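Local coordinates for protein major pollen allergen Pla l 1 (Plantago lanceolata, PDB 4Z8W) that probably binds zinc ions and is a secreted major pollen allergen of the Ole e 1-like family, at residues 42-45 with 49-52; 9-14 with 102-107; 61-66 with 115-120. All coordinates share one frame; numbering follows the deposited sequence.

Contact 1 lies at the surface, while contacts 2 and 3 are buried. In contact 1 the ends of strands 37-42 and 51-56, neighbours in one antiparallel sheet, 51-56 being its outer strand within the chain, are joined mostly by backbone hydrogen bonds, beside a zinc ion. Contacts 2 and 3 belong to the interior and use side chains: aliphatic groups and a phenyl ring in contact 2, a tyrosine, a valine and a bridging water in contact 3. Strand 8-18, which supplies half of contact 2, pairs with both strands of contact 3, Val-11 N donating to Leu-65 O (2.8 Å) and Glu-12 N to Arg-115 O. The centres of contacts 2 and 3 are about 9 Å apart.

Contact 1. Residues 42-45 with 49-52; sequences CKDD and VIYS. With ZN (zinc ion), chain B.
Cys-42 and Tyr-51 form an antiparallel hydrogen-bonded pair where the hairpin between strands 37-42 and 51-56 opens into its loop. The backbone carries most of the contact. Cys-42 N donates to Tyr-51 O at 2.7 Å. In return Cys-42 O accepts twice: from Tyr-51 N at 3.1 Å and from Ile-50 N at 2.9 Å. With Ile-50 and Tyr-51 both opposite Cys-42, this is a classic beta bulge.

Among the side chains, Cys-42 SG lies at the edge of the Tyr-51 ring, 4.1 Å from CD2, a sulfur-aromatic contact. The same sulfur is tied to Cys-74 by a disulfide, so a cysteine here stitches the hairpin to the adjoining strand. Ile-50 has CG1 between its backbone N and carbonyl carbon (chi1 61°), a rotation that brings CG1 to 3.5 Å from Lys-43 O and its end against Asp-44 CB. The CG of Lys-43 passes alongside Val-49 N at 3.9 Å, and its extended chain then runs out at the surface beside Asp-73, a zinc ligand.

The polar ends look elsewhere. Asp-44 OD2 comes near Tyr-51 CB, but its carboxylate is held by Glu-72 N and His-71 ND1; the Tyr-51 hydroxyl bonds to Val-68 N while its ring stacks with His-71.

Metal chemistry comes from Asp-45, which turns from the hairpin. Its OD1 binds the zinc ion at 1.9 Å, with OD2 much farther off, so the carboxylate is monodentate; Asp-73 supplies the other protein ligand seen. The doubly gripped Cys-42 carbonyl and the disulfide thus probably steady the base of the loop from which Asp-45 offers its carboxylate to zinc.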
loop_
_atom_site.group_PDB
_atom_site.type_symbol
_atom_site.label_atom_id
_atom_site.label_comp_id
_atom_site.label_asym_id
_atom_site.label_seq_id
_atom_site.Cartn_x
_atom_site.Cartn_y
_atom_site.Cartn_z
ATOM N N CYS A 42 -4.420 3.364 -11.534
ATOM C CA CYS A 42 -3.698 2.957 -12.771
ATOM C C CYS A 42 -3.966 4.037 -13.813
ATOM O O CYS A 42 -5.123 4.472 -14.006
ATOM C CB CYS A 42 -4.213 1.634 -13.356
ATOM S SG CYS A 42 -4.211 0.184 -12.297
ATOM N N LYS A 43 -2.916 4.459 -14.492
ATOM C CA LYS A 43 -3.040 5.437 -15.574
ATOM C C LYS A 43 -3.243 4.769 -16.911
ATOM O O LYS A 43 -3.788 5.395 -17.842
ATOM C CB LYS A 43 -1.818 6.310 -15.626
ATOM C CG LYS A 43 -1.614 7.024 -14.301
ATOM C CD LYS A 43 -0.372 7.889 -14.332
ATOM C CE LYS A 43 -0.390 8.720 -13.054
ATOM N NZ LYS A 43 0.881 9.477 -12.906
ATOM N N ASP A 44 -2.779 3.513 -17.022
ATOM C CA ASP A 44 -3.065 2.716 -18.216
ATOM C C ASP A 44 -2.560 3.468 -19.416
ATOM O O ASP A 44 -3.215 3.497 -20.446
ATOM C CB ASP A 44 -4.590 2.483 -18.331
ATOM C CG ASP A 44 -5.064 1.334 -17.412
ATOM O OD1 ASP A 44 -4.262 0.382 -17.187
ATOM O OD2 ASP A 44 -6.205 1.370 -16.926
ATOM N N ASP A 45 -1.393 4.071 -19.236
ATOM C CA ASP A 45 -0.646 4.783 -20.246
ATOM C C ASP A 45 -1.383 5.994 -20.846
ATOM O O ASP A 45 -1.094 6.376 -21.977
ATOM C CB ASP A 45 -0.107 3.825 -21.333
ATOM C CG ASP A 45 0.991 2.935 -20.789
ATOM O OD1 ASP A 45 2.136 3.439 -20.414
ATOM O OD2 ASP A 45 0.680 1.720 -20.740
ATOM N N VAL A 49 -4.793 9.355 -14.072
ATOM C CA VAL A 49 -5.433 8.166 -13.470
ATOM C C VAL A 49 -6.737 7.857 -14.177
ATOM O O VAL A 49 -7.614 8.695 -14.256
ATOM C CB VAL A 49 -5.630 8.290 -11.924
ATOM C CG1 VAL A 49 -6.468 7.135 -11.322
ATOM C CG2 VAL A 49 -4.280 8.394 -11.225
ATOM N N ILE A 50 -6.911 6.647 -14.688
ATOM C CA ILE A 50 -8.202 6.371 -15.305
ATOM C C ILE A 50 -8.876 5.138 -14.800
ATOM O O ILE A 50 -9.964 4.845 -15.226
ATOM C CB ILE A 50 -8.182 6.421 -16.846
ATOM C CG1 ILE A 50 -7.232 5.387 -17.429
ATOM C CG2 ILE A 50 -7.800 7.821 -17.329
ATOM C CD1 ILE A 50 -7.319 5.333 -18.944
ATOM N N TYR A 51 -8.242 4.405 -13.876
ATOM C CA TYR A 51 -8.892 3.251 -13.229
ATOM C C TYR A 51 -8.394 3.285 -11.805
ATOM O O TYR A 51 -7.154 3.371 -11.585
ATOM C CB TYR A 51 -8.518 1.944 -13.897
ATOM C CG TYR A 51 -9.059 0.687 -13.259
ATOM C CD1 TYR A 51 -10.320 0.235 -13.575
ATOM C CD2 TYR A 51 -8.283 -0.082 -12.354
ATOM C CE1 TYR A 51 -10.849 -0.936 -13.048
ATOM C CE2 TYR A 51 -8.823 -1.248 -11.776
ATOM C CZ TYR A 51 -10.122 -1.656 -12.131
ATOM O OH TYR A 51 -10.697 -2.822 -11.615
ATOM N N SER A 52 -9.341 3.240 -10.871
ATOM C CA SER A 52 -9.063 3.392 -9.436
ATOM C C SER A 52 -9.938 2.463 -8.651
ATOM O O SER A 52 -11.078 2.290 -9.031
ATOM C CB SER A 52 -9.397 4.801 -8.970
ATOM O OG SER A 52 -8.310 5.652 -9.190
HETATM ZN ZN ZN B . 3.166 2.954 -18.826
#

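Contact 2. Residues 9-14 with 102-107; sequences FHVEGE and VDLSKN
In the interior of this all-beta Ole e 1-like fold, Phe-9 and Val-11 of strand 8-18 meet Val-102 and Leu-104, either side of Asp-103 in the segment that leads on from strand 100-102. Strands 8-18 and 100-102 belong to different sheets, and the contact fills part of the layer between them.

Leu-104 does most of the touching through one methyl. With CG anti to the carbonyl carbon (chi1 -62°), its CD2 reaches over a face of the Phe-9 ring, nearest ring atoms CG and CD2, a CH-pi contact 4.2 Å from the centroid and 28° off the ring normal; the two side chains run antiparallel alongside one another. The same methyl meets Val-11 CG2 at 3.9 Å, these side chains roughly perpendicular. The valines meet end on, Val-11 CG1 to Val-102 CG2 at 4.0 Å; Ile-76 and Val-117 extend this apolar layer.

Round Leu-104 the chain turns on its own side chains: Asp-103 OD1 accepts from Ser-105 N at 2.8 Å in an Asx turn, and Ser-105 OG from Asn-107 N in the following ST turn. Between these segments, aliphatic and phenyl groups meet by dispersion and a CH-pi contact, while loop side chains satisfy backbone N-H groups.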
loop_
_atom_site.group_PDB
_atom_site.type_symbol
_atom_site.label_atom_id
_atom_site.label_comp_id
_atom_site.label_asym_id
_atom_site.label_seq_id
_atom_site.Cartn_x
_atom_site.Cartn_y
_atom_site.Cartn_z
ATOM N N PHE A 9 -8.281 -10.131 -11.160
ATOM C CA PHE A 9 -7.138 -10.193 -10.266
ATOM C C PHE A 9 -7.572 -9.797 -8.838
ATOM O O PHE A 9 -8.600 -9.146 -8.654
ATOM C CB PHE A 9 -6.063 -9.204 -10.754
ATOM C CG PHE A 9 -5.354 -9.627 -12.050
ATOM C CD1 PHE A 9 -4.406 -10.678 -12.060
ATOM C CD2 PHE A 9 -5.561 -8.913 -13.231
ATOM C CE1 PHE A 9 -3.744 -11.045 -13.237
ATOM C CE2 PHE A 9 -4.888 -9.272 -14.428
ATOM C CZ PHE A 9 -3.972 -10.332 -14.432
ATOM N N HIS A 10 -6.753 -10.169 -7.857
ATOM C CA HIS A 10 -6.776 -9.526 -6.526
ATOM C C HIS A 10 -5.370 -8.971 -6.184
ATOM O O HIS A 10 -4.385 -9.656 -6.288
ATOM C CB HIS A 10 -7.296 -10.509 -5.446
ATOM C CG HIS A 10 -8.768 -10.828 -5.585
ATOM N ND1 HIS A 10 -9.233 -11.867 -6.360
ATOM C CD2 HIS A 10 -9.870 -10.220 -5.072
ATOM C CE1 HIS A 10 -10.552 -11.893 -6.326
ATOM N NE2 HIS A 10 -10.966 -10.892 -5.558
ATOM N N VAL A 11 -5.297 -7.714 -5.754
ATOM C CA VAL A 11 -4.016 -7.217 -5.365
ATOM C C VAL A 11 -3.908 -7.281 -3.855
ATOM O O VAL A 11 -4.697 -6.629 -3.174
ATOM C CB VAL A 11 -3.873 -5.797 -5.868
ATOM C CG1 VAL A 11 -2.560 -5.228 -5.347
ATOM C CG2 VAL A 11 -3.915 -5.816 -7.411
ATOM N N GLU A 12 -2.883 -7.956 -3.350
ATOM C CA GLU A 12 -2.820 -8.167 -1.905
ATOM C C GLU A 12 -1.580 -7.528 -1.322
ATOM O O GLU A 12 -0.498 -7.641 -1.885
ATOM C CB GLU A 12 -2.795 -9.649 -1.611
ATOM C CG GLU A 12 -3.626 -9.978 -0.406
ATOM C CD GLU A 12 -3.969 -11.459 -0.346
ATOM O OE1 GLU A 12 -3.009 -12.222 -0.235
ATOM O OE2 GLU A 12 -5.173 -11.816 -0.365
ATOM N N GLY A 13 -1.734 -6.833 -0.201
ATOM C CA GLY A 13 -0.567 -6.250 0.475
ATOM C C GLY A 13 -0.932 -5.990 1.931
ATOM O O GLY A 13 -2.049 -6.227 2.354
ATOM N N GLU A 14 0.060 -5.524 2.678
ATOM C CA GLU A 14 -0.079 -5.244 4.117
ATOM C C GLU A 14 0.070 -3.757 4.469
ATOM O O GLU A 14 0.822 -3.046 3.784
ATOM C CB GLU A 14 0.972 -6.039 4.914
ATOM C CG GLU A 14 0.767 -7.552 4.954
ATOM C CD GLU A 14 1.277 -8.220 3.689
ATOM O OE1 GLU A 14 2.508 -8.169 3.445
ATOM O OE2 GLU A 14 0.462 -8.799 2.945
ATOM N N VAL A 102 2.479 -2.488 -8.639
ATOM C CA VAL A 102 1.960 -3.810 -8.882
ATOM C C VAL A 102 2.016 -4.040 -10.376
ATOM O O VAL A 102 1.877 -3.101 -11.176
ATOM C CB VAL A 102 0.511 -3.992 -8.342
ATOM C CG1 VAL A 102 -0.473 -3.010 -8.975
ATOM C CG2 VAL A 102 0.021 -5.426 -8.431
ATOM N N ASP A 103 2.172 -5.313 -10.733
ATOM C CA ASP A 103 2.186 -5.777 -12.136
ATOM C C ASP A 103 0.858 -6.441 -12.449
ATOM O O ASP A 103 0.573 -7.541 -11.974
ATOM C CB ASP A 103 3.349 -6.765 -12.344
ATOM C CG ASP A 103 3.273 -7.527 -13.674
ATOM O OD1 ASP A 103 2.533 -7.099 -14.600
ATOM O OD2 ASP A 103 4.007 -8.559 -13.784
ATOM N N LEU A 104 0.071 -5.772 -13.276
ATOM C CA LEU A 104 -1.208 -6.307 -13.751
ATOM C C LEU A 104 -1.144 -6.401 -15.298
ATOM O O LEU A 104 -2.200 -6.340 -15.976
ATOM C CB LEU A 104 -2.417 -5.414 -13.344
ATOM C CG LEU A 104 -2.564 -5.317 -11.778
ATOM C CD1 LEU A 104 -3.480 -4.130 -11.409
ATOM C CD2 LEU A 104 -3.113 -6.625 -11.141
ATOM N N SER A 105 0.084 -6.548 -15.828
ATOM C CA SER A 105 0.286 -6.561 -17.307
ATOM C C SER A 105 -0.095 -7.921 -17.888
ATOM O O SER A 105 0.292 -9.008 -17.325
ATOM C CB SER A 105 1.763 -6.265 -17.691
ATOM O OG SER A 105 1.935 -6.031 -19.100
ATOM N N LYS A 106 -0.855 -7.868 -18.988
ATOM C CA LYS A 106 -1.113 -9.024 -19.846
ATOM C C LYS A 106 0.151 -9.609 -20.472
ATOM O O LYS A 106 0.196 -10.814 -20.789
ATOM C CB LYS A 106 -2.079 -8.584 -20.963
ATOM C CG LYS A 106 -2.562 -9.683 -21.916
ATOM C CD LYS A 106 -3.133 -9.012 -23.182
ATOM C CE LYS A 106 -3.329 -9.986 -24.349
ATOM N NZ LYS A 106 -4.488 -10.883 -24.050
ATOM N N ASN A 107 1.203 -8.785 -20.626
ATOM C CA ASN A 107 2.325 -9.157 -21.478
ATOM C C ASN A 107 3.458 -10.021 -20.905
ATOM O O ASN A 107 4.604 -9.960 -21.372
ATOM C CB ASN A 107 2.885 -7.894 -22.184
ATOM C CG ASN A 107 1.780 -7.027 -22.713
ATOM O OD1 ASN A 107 0.855 -7.534 -23.347
ATOM N ND2 ASN A 107 1.894 -5.704 -22.501
#

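Contact 3. Residues 61-66 with 115-120; sequences GVYRLP and RHVKPL
Tyr-63 and Val-117 meet across strand 8-18, which pairs antiparallel with strand 62-68 and parallel with strand 114-123 in a mixed sheet. The tyrosine does the reaching, over strand 8-18 to the strand beyond it. Its CG stands between the backbone N and the carbonyl carbon (chi1 50°), a rotation that lays the ring across the neighbouring strand, above Gly-13, with CZ 3.6 Å from Gly-13 CA. A ring covering a cross-strand glycine in this way is consistent with aromatic rescue of glycine, and the missing side chain of Gly-13 leaves room for it.

Tyr-63 and Val-117 cross at about a right angle. Val-117 presents a single branch: CG2 comes to 4.0 Å from Tyr-63 CZ, oblique to the ring. The hydroxyl lies still nearer, with Tyr-63 OH 3.0 Å from Val-117 CG2, a spacing so short for carbon and oxygen that its exact value is doubtful. Leu-120 adds a looser touch, CD1 to Tyr-63 OH at 4.4 Å. Valine and leucine suit this buried spot because they pack around the ring's end without competing for its hydroxyl, and Val-117 also rests on Val-102 of the facing sheet.

A tyrosine is well placed here because its polar tip, though buried, finds a partner in the chain's irregular stretch after His-116. The Tyr-63 OH gives its proton to a water at 2.7 Å, and that water donates in turn to Lys-118 O at 2.9 Å, a carbonyl that also accepts from Ser-100 OG.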
loop_
_atom_site.group_PDB
_atom_site.type_symbol
_atom_site.label_atom_id
_atom_site.label_comp_id
_atom_site.label_asym_id
_atom_site.label_seq_id
_atom_site.Cartn_x
_atom_site.Cartn_y
_atom_site.Cartn_z
ATOM N N GLY A 61 -4.031 -6.695 8.987
ATOM C CA GLY A 61 -3.514 -5.504 8.242
ATOM C C GLY A 61 -3.359 -5.791 6.735
ATOM O O GLY A 61 -2.508 -5.180 6.071
ATOM N N VAL A 62 -4.173 -6.700 6.188
ATOM C CA VAL A 62 -4.046 -7.145 4.748
ATOM C C VAL A 62 -5.190 -6.601 3.953
ATOM O O VAL A 62 -6.352 -6.711 4.372
ATOM C CB VAL A 62 -4.075 -8.691 4.620
ATOM C CG1 VAL A 62 -3.908 -9.152 3.160
ATOM C CG2 VAL A 62 -2.977 -9.317 5.473
ATOM N N TYR A 63 -4.917 -5.971 2.798
ATOM C CA TYR A 63 -6.041 -5.575 1.963
ATOM C C TYR A 63 -6.062 -6.550 0.752
ATOM O O TYR A 63 -5.073 -7.210 0.466
ATOM C CB TYR A 63 -5.962 -4.109 1.442
ATOM C CG TYR A 63 -4.584 -3.748 0.788
ATOM C CD1 TYR A 63 -4.302 -4.067 -0.579
ATOM C CD2 TYR A 63 -3.599 -3.117 1.541
ATOM C CE1 TYR A 63 -3.073 -3.735 -1.138
ATOM C CE2 TYR A 63 -2.328 -2.774 0.977
ATOM C CZ TYR A 63 -2.085 -3.089 -0.338
ATOM O OH TYR A 63 -0.889 -2.755 -0.904
ATOM N N ARG A 64 -7.150 -6.576 -0.002
ATOM C CA ARG A 64 -7.224 -7.513 -1.153
ATOM C C ARG A 64 -8.209 -6.867 -2.078
ATOM O O ARG A 64 -9.438 -6.858 -1.866
ATOM C CB ARG A 64 -7.607 -8.915 -0.688
ATOM C CG ARG A 64 -7.892 -9.921 -1.756
ATOM C CD ARG A 64 -8.189 -11.275 -1.121
ATOM N NE ARG A 64 -8.675 -12.221 -2.104
ATOM C CZ ARG A 64 -7.881 -13.082 -2.740
ATOM N NH1 ARG A 64 -6.561 -13.109 -2.482
ATOM N NH2 ARG A 64 -8.398 -13.910 -3.640
ATOM N N LEU A 65 -7.655 -6.203 -3.089
ATOM C CA LEU A 65 -8.474 -5.405 -3.963
ATOM C C LEU A 65 -8.817 -6.200 -5.212
ATOM O O LEU A 65 -7.904 -6.750 -5.871
ATOM C CB LEU A 65 -7.749 -4.128 -4.316
ATOM C CG LEU A 65 -7.080 -3.309 -3.202
ATOM C CD1 LEU A 65 -6.209 -2.222 -3.859
ATOM C CD2 LEU A 65 -8.082 -2.669 -2.232
ATOM N N PRO A 66 -10.128 -6.292 -5.548
ATOM C CA PRO A 66 -10.532 -7.112 -6.735
ATOM C C PRO A 66 -10.430 -6.211 -7.955
ATOM O O PRO A 66 -10.940 -5.114 -7.948
ATOM C CB PRO A 66 -12.023 -7.461 -6.431
ATOM C CG PRO A 66 -12.477 -6.428 -5.451
ATOM C CD PRO A 66 -11.298 -5.593 -4.958
ATOM N N ARG A 115 -1.777 -10.873 -7.128
ATOM C CA ARG A 115 -0.483 -10.188 -7.203
ATOM C C ARG A 115 -0.213 -9.575 -5.839
ATOM O O ARG A 115 -1.068 -8.832 -5.331
ATOM C CB ARG A 115 -0.561 -9.152 -8.332
ATOM C CG ARG A 115 -1.036 -9.762 -9.656
ATOM C CD ARG A 115 0.073 -10.594 -10.299
ATOM N NE ARG A 115 -0.378 -11.501 -11.382
ATOM C CZ ARG A 115 -0.146 -11.308 -12.696
ATOM N NH1 ARG A 115 0.495 -10.222 -13.121
ATOM N NH2 ARG A 115 -0.573 -12.180 -13.612
ATOM N N HIS A 116 0.948 -9.882 -5.242
ATOM C CA HIS A 116 1.322 -9.386 -3.932
ATOM C C HIS A 116 2.141 -8.155 -4.120
ATOM O O HIS A 116 2.890 -8.023 -5.133
ATOM C CB HIS A 116 2.127 -10.469 -3.169
ATOM C CG HIS A 116 1.275 -11.595 -2.668
ATOM N ND1 HIS A 116 1.152 -12.801 -3.336
ATOM C CD2 HIS A 116 0.464 -11.685 -1.589
ATOM C CE1 HIS A 116 0.331 -13.595 -2.672
ATOM N NE2 HIS A 116 -0.105 -12.940 -1.610
ATOM N N VAL A 117 2.022 -7.209 -3.202
ATOM C CA VAL A 117 2.810 -5.978 -3.305
ATOM C C VAL A 117 3.645 -5.762 -2.027
ATOM O O VAL A 117 3.388 -6.416 -1.011
ATOM C CB VAL A 117 1.911 -4.810 -3.730
ATOM C CG1 VAL A 117 1.140 -5.201 -5.003
ATOM C CG2 VAL A 117 0.934 -4.464 -2.629
ATOM N N LYS A 118 4.633 -4.864 -2.077
ATOM C CA LYS A 118 5.457 -4.494 -0.965
ATOM C C LYS A 118 4.589 -3.779 0.123
ATOM O O LYS A 118 3.598 -3.107 -0.236
ATOM C CB LYS A 118 6.602 -3.555 -1.410
ATOM C CG LYS A 118 7.704 -4.290 -2.261
ATOM C CD LYS A 118 8.840 -3.282 -2.620
ATOM C CE LYS A 118 9.923 -3.867 -3.560
ATOM N NZ LYS A 118 11.283 -3.342 -3.211
ATOM N N PRO A 119 4.962 -3.934 1.403
ATOM C CA PRO A 119 4.139 -3.355 2.536
ATOM C C PRO A 119 4.286 -1.832 2.641
ATOM O O PRO A 119 5.258 -1.261 2.166
ATOM C CB PRO A 119 4.697 -4.058 3.791
ATOM C CG PRO A 119 6.020 -4.620 3.385
ATOM C CD PRO A 119 5.980 -4.902 1.887
ATOM N N LEU A 120 3.274 -1.171 3.172
ATOM C CA LEU A 120 3.311 0.273 3.411
ATOM C C LEU A 120 3.103 0.504 4.898
ATOM O O LEU A 120 2.510 -0.331 5.579
ATOM C CB LEU A 120 2.148 0.968 2.660
ATOM C CG LEU A 120 2.262 0.947 1.125
ATOM C CD1 LEU A 120 0.869 1.052 0.488
ATOM C CD2 LEU A 120 3.232 2.016 0.677
HETATM O O HOH W 1 1.035 -2.609 0.967
#